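Local coordinates for metallo-beta-lactamase domain-containing protein (Enterococcus faecalis, PDB 2AZ4) that is of unknown function but binds two zinc ions in a metallo-beta-lactamase fold and may act as an RNA-binding exonuclease, at residues A5-T17 with E417-L429. Sequence-based numbering, arbitrary orientation.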
# COMPACT_ATOMS: atom_id res chain seq x y z
N ALA A 5 18.50 28.87 -11.09
CA ALA A 5 18.29 27.42 -11.36
C ALA A 5 16.83 27.04 -11.16
O ALA A 5 16.18 27.47 -10.20
CB ALA A 5 19.19 26.57 -10.47
N LYS A 6 16.31 26.24 -12.08
CA LYS A 6 14.92 25.85 -12.08
C LYS A 6 14.70 24.57 -11.27
O LYS A 6 15.60 23.73 -11.15
CB LYS A 6 14.41 25.70 -13.52
CG LYS A 6 14.55 26.98 -14.38
CD LYS A 6 13.54 28.07 -13.98
CE LYS A 6 13.70 29.36 -14.82
NZ LYS A 6 14.33 30.48 -14.05
N THR A 7 13.52 24.46 -10.66
CA THR A 7 13.06 23.22 -10.04
C THR A 7 12.13 22.59 -11.07
O THR A 7 11.14 23.20 -11.47
CB THR A 7 12.36 23.46 -8.67
OG1 THR A 7 13.29 24.02 -7.73
CG2 THR A 7 11.82 22.15 -8.09
N THR A 8 12.44 21.39 -11.54
CA THR A 8 11.58 20.74 -12.53
C THR A 8 10.94 19.46 -11.97
O THR A 8 11.64 18.62 -11.39
CB THR A 8 12.37 20.40 -13.83
OG1 THR A 8 13.00 21.59 -14.32
CG2 THR A 8 11.42 19.88 -14.93
N VAL A 9 9.64 19.33 -12.15
CA VAL A 9 8.87 18.14 -11.80
C VAL A 9 8.46 17.41 -13.08
O VAL A 9 7.85 18.01 -13.97
CB VAL A 9 7.58 18.51 -11.02
CG1 VAL A 9 6.92 17.28 -10.44
CG2 VAL A 9 7.85 19.52 -9.91
N THR A 10 8.77 16.11 -13.18
CA THR A 10 8.46 15.32 -14.36
C THR A 10 7.59 14.15 -13.97
O THR A 10 7.94 13.40 -13.05
CB THR A 10 9.70 14.70 -15.03
OG1 THR A 10 10.69 15.71 -15.27
CG2 THR A 10 9.33 14.06 -16.38
N PHE A 11 6.49 13.98 -14.69
CA PHE A 11 5.55 12.89 -14.45
C PHE A 11 5.84 11.73 -15.40
O PHE A 11 5.22 11.57 -16.45
CB PHE A 11 4.11 13.39 -14.55
CG PHE A 11 3.80 14.44 -13.52
CD1 PHE A 11 3.24 14.09 -12.28
CD2 PHE A 11 4.12 15.79 -13.76
CE1 PHE A 11 3.00 15.05 -11.31
CE2 PHE A 11 3.89 16.76 -12.79
CZ PHE A 11 3.32 16.39 -11.56
N HIS A 12 6.84 10.94 -15.01
CA HIS A 12 7.34 9.84 -15.83
C HIS A 12 6.33 8.75 -16.07
O HIS A 12 6.32 8.18 -17.16
CB HIS A 12 8.61 9.25 -15.19
CG HIS A 12 9.80 10.16 -15.25
ND1 HIS A 12 10.43 10.48 -16.43
CD2 HIS A 12 10.50 10.79 -14.27
CE1 HIS A 12 11.46 11.28 -16.19
NE2 HIS A 12 11.51 11.50 -14.88
N SER A 13 5.49 8.43 -15.08
CA SER A 13 4.70 7.21 -15.11
C SER A 13 3.52 7.27 -14.17
O SER A 13 3.52 8.05 -13.22
CB SER A 13 5.61 6.03 -14.70
OG SER A 13 5.00 4.78 -14.92
N GLY A 14 2.53 6.43 -14.39
CA GLY A 14 1.41 6.35 -13.44
C GLY A 14 0.24 7.26 -13.71
O GLY A 14 -0.67 7.37 -12.87
N ILE A 15 0.22 7.88 -14.88
CA ILE A 15 -0.84 8.85 -15.25
C ILE A 15 -2.07 8.18 -15.87
O ILE A 15 -1.97 7.44 -16.85
CB ILE A 15 -0.32 9.93 -16.22
CG1 ILE A 15 0.87 10.71 -15.62
CG2 ILE A 15 -1.49 10.87 -16.72
CD1 ILE A 15 0.54 11.57 -14.40
N LEU A 16 -3.24 8.47 -15.31
CA LEU A 16 -4.51 7.86 -15.76
C LEU A 16 -4.52 6.35 -15.57
O LEU A 16 -4.99 5.57 -16.44
CB LEU A 16 -4.89 8.28 -17.20
CG LEU A 16 -6.33 8.82 -17.35
CD1 LEU A 16 -7.40 7.77 -17.08
CD2 LEU A 16 -6.60 10.05 -16.47
N THR A 17 -3.97 5.94 -14.43
CA THR A 17 -3.95 4.56 -14.05
C THR A 17 -3.68 4.54 -12.55
O THR A 17 -3.02 5.42 -12.02
CB THR A 17 -2.92 3.75 -14.88
OG1 THR A 17 -3.03 2.36 -14.56
CG2 THR A 17 -1.48 4.23 -14.66
N GLU A 417 -5.04 27.13 -8.59
CA GLU A 417 -5.08 26.57 -9.93
C GLU A 417 -4.98 25.04 -9.90
O GLU A 417 -4.82 24.44 -8.84
CB GLU A 417 -3.97 27.18 -10.81
CG GLU A 417 -4.40 28.44 -11.59
CD GLU A 417 -5.25 28.14 -12.84
OE1 GLU A 417 -5.49 26.94 -13.17
OE2 GLU A 417 -5.67 29.13 -13.52
N ARG A 418 -5.13 24.43 -11.08
CA ARG A 418 -5.05 22.99 -11.23
C ARG A 418 -4.33 22.63 -12.51
O ARG A 418 -4.49 23.30 -13.54
CB ARG A 418 -6.45 22.38 -11.23
CG ARG A 418 -6.45 20.86 -11.28
CD ARG A 418 -7.86 20.34 -11.20
NE ARG A 418 -8.61 20.60 -12.42
CZ ARG A 418 -9.88 20.23 -12.61
NH1 ARG A 418 -10.54 19.58 -11.67
NH2 ARG A 418 -10.48 20.51 -13.76
N ILE A 419 -3.53 21.56 -12.45
CA ILE A 419 -2.87 20.98 -13.61
C ILE A 419 -3.24 19.51 -13.69
O ILE A 419 -3.06 18.77 -12.72
CB ILE A 419 -1.32 21.07 -13.50
CG1 ILE A 419 -0.87 22.53 -13.62
CG2 ILE A 419 -0.65 20.19 -14.57
CD1 ILE A 419 0.59 22.75 -13.30
N LEU A 420 -3.76 19.10 -14.85
CA LEU A 420 -4.04 17.71 -15.12
C LEU A 420 -2.89 17.20 -15.98
O LEU A 420 -2.81 17.54 -17.16
CB LEU A 420 -5.37 17.54 -15.84
CG LEU A 420 -6.62 18.14 -15.18
CD1 LEU A 420 -7.83 17.90 -16.06
CD2 LEU A 420 -6.86 17.59 -13.79
N PRO A 421 -2.00 16.38 -15.38
CA PRO A 421 -0.76 16.01 -16.06
C PRO A 421 -0.96 14.93 -17.10
O PRO A 421 -1.91 14.13 -17.02
CB PRO A 421 0.13 15.51 -14.92
CG PRO A 421 -0.82 14.95 -13.91
CD PRO A 421 -2.12 15.75 -14.05
N GLU A 422 -0.08 14.90 -18.09
CA GLU A 422 -0.02 13.76 -18.97
C GLU A 422 1.34 13.09 -18.84
O GLU A 422 2.28 13.66 -18.30
CB GLU A 422 -0.34 14.15 -20.43
CG GLU A 422 0.71 14.99 -21.11
CD GLU A 422 0.25 15.48 -22.49
OE1 GLU A 422 1.12 15.64 -23.38
OE2 GLU A 422 -0.98 15.70 -22.68
N ARG A 423 1.43 11.86 -19.34
CA ARG A 423 2.65 11.10 -19.23
C ARG A 423 3.81 11.85 -19.89
O ARG A 423 3.67 12.36 -21.00
CB ARG A 423 2.44 9.71 -19.82
CG ARG A 423 3.66 8.84 -19.76
CD ARG A 423 3.49 7.60 -20.59
NE ARG A 423 4.72 6.81 -20.53
CZ ARG A 423 4.98 5.90 -19.60
NH1 ARG A 423 6.14 5.25 -19.63
NH2 ARG A 423 4.08 5.66 -18.64
N GLY A 424 4.92 11.97 -19.16
CA GLY A 424 6.13 12.63 -19.67
C GLY A 424 6.22 14.12 -19.40
O GLY A 424 7.27 14.73 -19.58
N GLU A 425 5.11 14.71 -18.98
CA GLU A 425 5.03 16.15 -18.75
C GLU A 425 5.95 16.66 -17.67
O GLU A 425 6.05 16.08 -16.57
CB GLU A 425 3.60 16.55 -18.40
CG GLU A 425 3.29 18.01 -18.73
CD GLU A 425 1.89 18.41 -18.32
OE1 GLU A 425 0.95 17.62 -18.56
OE2 GLU A 425 1.72 19.52 -17.78
N GLN A 426 6.63 17.76 -18.00
CA GLN A 426 7.49 18.47 -17.06
C GLN A 426 6.85 19.78 -16.67
O GLN A 426 6.35 20.51 -17.53
CB GLN A 426 8.87 18.71 -17.66
CG GLN A 426 9.50 17.44 -18.11
CD GLN A 426 10.83 17.63 -18.81
OE1 GLN A 426 11.59 18.55 -18.51
NE2 GLN A 426 11.13 16.74 -19.74
N ILE A 427 6.84 20.05 -15.37
CA ILE A 427 6.42 21.33 -14.83
C ILE A 427 7.66 22.05 -14.31
O ILE A 427 8.37 21.54 -13.45
CB ILE A 427 5.37 21.20 -13.71
CG1 ILE A 427 4.07 20.62 -14.27
CG2 ILE A 427 5.11 22.56 -13.04
CD1 ILE A 427 3.14 20.08 -13.19
N VAL A 428 7.92 23.22 -14.88
CA VAL A 428 9.00 24.06 -14.41
C VAL A 428 8.39 25.10 -13.48
O VAL A 428 7.48 25.87 -13.87
CB VAL A 428 9.77 24.70 -15.58
CG1 VAL A 428 10.92 25.54 -15.05
CG2 VAL A 428 10.28 23.61 -16.53
N LEU A 429 8.84 25.07 -12.23
CA LEU A 429 8.22 25.87 -11.18
C LEU A 429 8.62 27.34 -11.27
O LEU A 429 9.64 27.68 -11.89
CB LEU A 429 8.54 25.29 -9.80
CG LEU A 429 7.89 23.94 -9.46
CD1 LEU A 429 8.32 23.50 -8.09
CD2 LEU A 429 6.37 24.02 -9.48
OXT LEU A 429 7.93 28.21 -10.73
O HOH W 1 11.87 26.70 -11.10
O HOH W 2 5.29 3.59 -17.39
O HOH W 3 1.37 6.92 -17.74
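Lys6 lays the carbons of its side chain against Val428, with Lys6 CD 3.8 Å from Val428 CG1. Thr7 O accepts a nearly straight bond from Leu429 N, and a water joins Thr7 N to the terminal carboxylate through Leu429 O. Thr7 CG2 touches Leu429 CD1, while Thr7 OG1 bonds to Thr179. Strand 426-428 runs antiparallel to 7-13. Thr8 pairs with Val428 on one face of the sheet. Val9 and Ile427, on the opposite face, form the hydrogen-bonded pair, with Ile427 N 2.7 Å from Val9 O and Val9 N 2.9 Å from Ile427 O. Thr10 and Gln426 lie side by side on the Thr8 face; Thr10 OG1 is 3.5 Å from Gln426 CG. Phe11 N and O bond to Glu425 O and Gly424 N, holding the type II turn 422-425. Phe11 CG stands anti to the carbonyl carbon (chi1 -61°), which brings the ring to Pro421, whose CB makes a CH-pi contact over one face. Ile427 CD1 meets the ring edge at CE2. His12 and Ser13 form a classic beta bulge opposite Val22. The Arg423 guanidinium lies with one face over His12 O, Arg423 CZ 3.6 Å from it. Water links Arg423 NH2 to Ser13 OG, which also bonds to Gly20; a second water joins NH2 to Ile15 N, and Glu39 salt-bridges NH2. Ile15 CD1 packs on Pro421 CG, its side chain about 8 Å from that of zinc ligand His404. The pairing joins both chain ends at the edge of one of the two packed sheets of the metallo-beta-lactamase fold. Strand 22-27 flanks 7-13; strands 182-186 and 399-403 of the second sheet pack against Val9 and Phe11.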